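Local coordinates for putative iron binding protein (PDB 1Y9U) that binds ferric iron through tyrosine side chains and probably delivers it in the periplasm as the solute-binding component of an iron transporter, at residues A[134-137]-A[143-146]. Sequence-based numbering, arbitrary orientation.
Sequences VCIR and YNTA
A loop-to-helix contact of the periplasmic binding protein fold sets residues 136-137, in the chain leaving the short strand 134-135 (paired in parallel with strand 193-197), against the first turn of helix 142-155, beside the iron site. Asn-144 reaches back from the helix to the chain that leads into it. Its ND2 lies 3.1 Å from Arg-137 O and 3.6 Å from Arg-137 CG, and is hydrogen-bonded to Ser-138 O in the connecting loop. OD1 accepts from Arg-107 NE on strand 100-112, so both ends of this buried amide are held and its rotation is fixed. Ile-136 comes from the opposite direction with its longer branch: CG1 stands anti to the backbone N (chi1 -161°), setting CD1 obliquely above the amide plane, 3.6 Å from Asn-144 OD1. One residue earlier, Tyr-143 is a ligand of ferric iron, although no metal is bound here; its OH is hydrogen-bonded to that of Tyr-200, another iron ligand. Arg-137 bends at chi3 (-56°), turning its guanidinium toward this ring; its positive charge may influence the nearby iron site, with Asp-179 a distant, weak ion-pair partner. Guanidinium and phenol planes stand 84° apart, and NH1 comes obliquely to 3.6 Å from Tyr-143 CE1.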
ATOM      1  N   VAL A 134     -19.168   1.653 -13.035  1.00 10.26           N
ATOM      2  CA  VAL A 134     -17.968   1.767 -12.188  1.00  9.46           C
ATOM      3  C   VAL A 134     -18.305   2.060 -10.728  1.00  9.96           C
ATOM      4  O   VAL A 134     -19.086   2.938 -10.431  1.00 11.23           O
ATOM      5  CB  VAL A 134     -17.036   2.891 -12.723  1.00  9.39           C
ATOM      6  CG1 VAL A 134     -15.798   3.012 -11.866  1.00  9.93           C
ATOM      7  CG2 VAL A 134     -16.667   2.638 -14.176  1.00  9.75           C
ATOM      8  N   CYS A 135     -17.682   1.302  -9.826  1.00  9.85           N
ATOM      9  CA  CYS A 135     -17.758   1.562  -8.391  1.00 10.20           C
ATOM     10  C   CYS A 135     -16.389   1.977  -7.857  1.00  9.61           C
ATOM     11  O   CYS A 135     -15.354   1.445  -8.279  1.00  9.81           O
ATOM     12  CB  CYS A 135     -18.206   0.329  -7.614  1.00 10.89           C
ATOM     13  SG  CYS A 135     -19.940  -0.137  -7.772  1.00 13.58           S
ATOM     14  N   ILE A 136     -16.399   2.892  -6.901  1.00  9.37           N
ATOM     15  CA  ILE A 136     -15.192   3.361  -6.234  1.00  9.48           C
ATOM     16  C   ILE A 136     -15.552   4.039  -4.925  1.00  9.70           C
ATOM     17  O   ILE A 136     -16.658   4.569  -4.790  1.00 10.07           O
ATOM     18  CB  ILE A 136     -14.388   4.299  -7.163  1.00 10.47           C
ATOM     19  CG1 ILE A 136     -12.942   4.422  -6.704  1.00 10.84           C
ATOM     20  CG2 ILE A 136     -15.050   5.665  -7.268  1.00 10.06           C
ATOM     21  CD1 ILE A 136     -12.055   5.242  -7.640  1.00 11.42           C
ATOM     22  N   ARG A 137     -14.629   4.003  -3.959  1.00  9.30           N
ATOM     23  CA  ARG A 137     -14.808   4.771  -2.724  1.00  9.81           C
ATOM     24  C   ARG A 137     -14.483   6.254  -2.948  1.00  9.88           C
ATOM     25  O   ARG A 137     -14.040   6.649  -4.013  1.00  9.92           O
ATOM     26  CB  ARG A 137     -13.927   4.180  -1.621  1.00  9.72           C
ATOM     27  CG  ARG A 137     -12.459   4.563  -1.699  1.00 10.88           C
ATOM     28  CD  ARG A 137     -11.583   3.848  -0.716  1.00 11.58           C
ATOM     29  NE  ARG A 137     -12.049   4.040   0.645  1.00 11.60           N
ATOM     30  CZ  ARG A 137     -11.863   3.151   1.620  1.00 13.09           C
ATOM     31  NH1 ARG A 137     -11.207   2.017   1.384  1.00 14.48           N
ATOM     32  NH2 ARG A 137     -12.318   3.414   2.833  1.00 15.14           N
ATOM     33  N   TYR A 143      -6.090   6.017  -0.610  1.00 10.34           N
ATOM     34  CA  TYR A 143      -5.820   5.064  -1.680  1.00 10.33           C
ATOM     35  C   TYR A 143      -5.992   5.709  -3.045  1.00 10.30           C
ATOM     36  O   TYR A 143      -5.265   5.427  -3.995  1.00 10.54           O
ATOM     37  CB  TYR A 143      -6.778   3.889  -1.600  1.00 10.70           C
ATOM     38  CG  TYR A 143      -6.715   3.008  -0.381  1.00 12.24           C
ATOM     39  CD1 TYR A 143      -7.784   2.159  -0.073  1.00 12.51           C
ATOM     40  CD2 TYR A 143      -5.608   2.972   0.439  1.00 14.27           C
ATOM     41  CE1 TYR A 143      -7.737   1.323   1.020  1.00 15.20           C
ATOM     42  CE2 TYR A 143      -5.558   2.145   1.535  1.00 16.62           C
ATOM     43  CZ  TYR A 143      -6.630   1.328   1.819  1.00 17.79           C
ATOM     44  OH  TYR A 143      -6.551   0.494   2.910  1.00 22.10           O
ATOM     45  N   ASN A 144      -7.016   6.550  -3.151  1.00  9.95           N
ATOM     46  CA  ASN A 144      -7.318   7.222  -4.399  1.00 10.17           C
ATOM     47  C   ASN A 144      -6.436   8.434  -4.636  1.00 10.38           C
ATOM     48  O   ASN A 144      -5.989   8.638  -5.761  1.00 10.67           O
ATOM     49  CB  ASN A 144      -8.794   7.595  -4.476  1.00  9.97           C
ATOM     50  CG  ASN A 144      -9.694   6.402  -4.772  1.00 10.36           C
ATOM     51  OD1 ASN A 144      -9.277   5.431  -5.395  1.00 11.12           O
ATOM     52  ND2 ASN A 144     -10.935   6.467  -4.284  1.00 10.74           N
ATOM     53  N   THR A 145      -6.158   9.245  -3.613  1.00 10.10           N
ATOM     54  CA  THR A 145      -5.301  10.405  -3.856  1.00 10.51           C
ATOM     55  C   THR A 145      -3.902  10.006  -4.243  1.00 10.44           C
ATOM     56  O   THR A 145      -3.274  10.695  -5.017  1.00 10.46           O
ATOM     57  CB  THR A 145      -5.245  11.386  -2.696  1.00 11.11           C
ATOM     58  OG1 THR A 145      -4.722  10.729  -1.540  1.00 12.11           O
ATOM     59  CG2 THR A 145      -6.630  11.913  -2.326  1.00 11.74           C
ATOM     60  N   ALA A 146      -3.416   8.874  -3.743  1.00 10.70           N
ATOM     61  CA  ALA A 146      -2.107   8.403  -4.167  1.00 10.95           C
ATOM     62  C   ALA A 146      -2.096   8.030  -5.652  1.00 10.89           C
ATOM     63  O   ALA A 146      -1.127   8.296  -6.352  1.00 11.15           O
ATOM     64  CB  ALA A 146      -1.670   7.222  -3.325  1.00 11.72           C
TER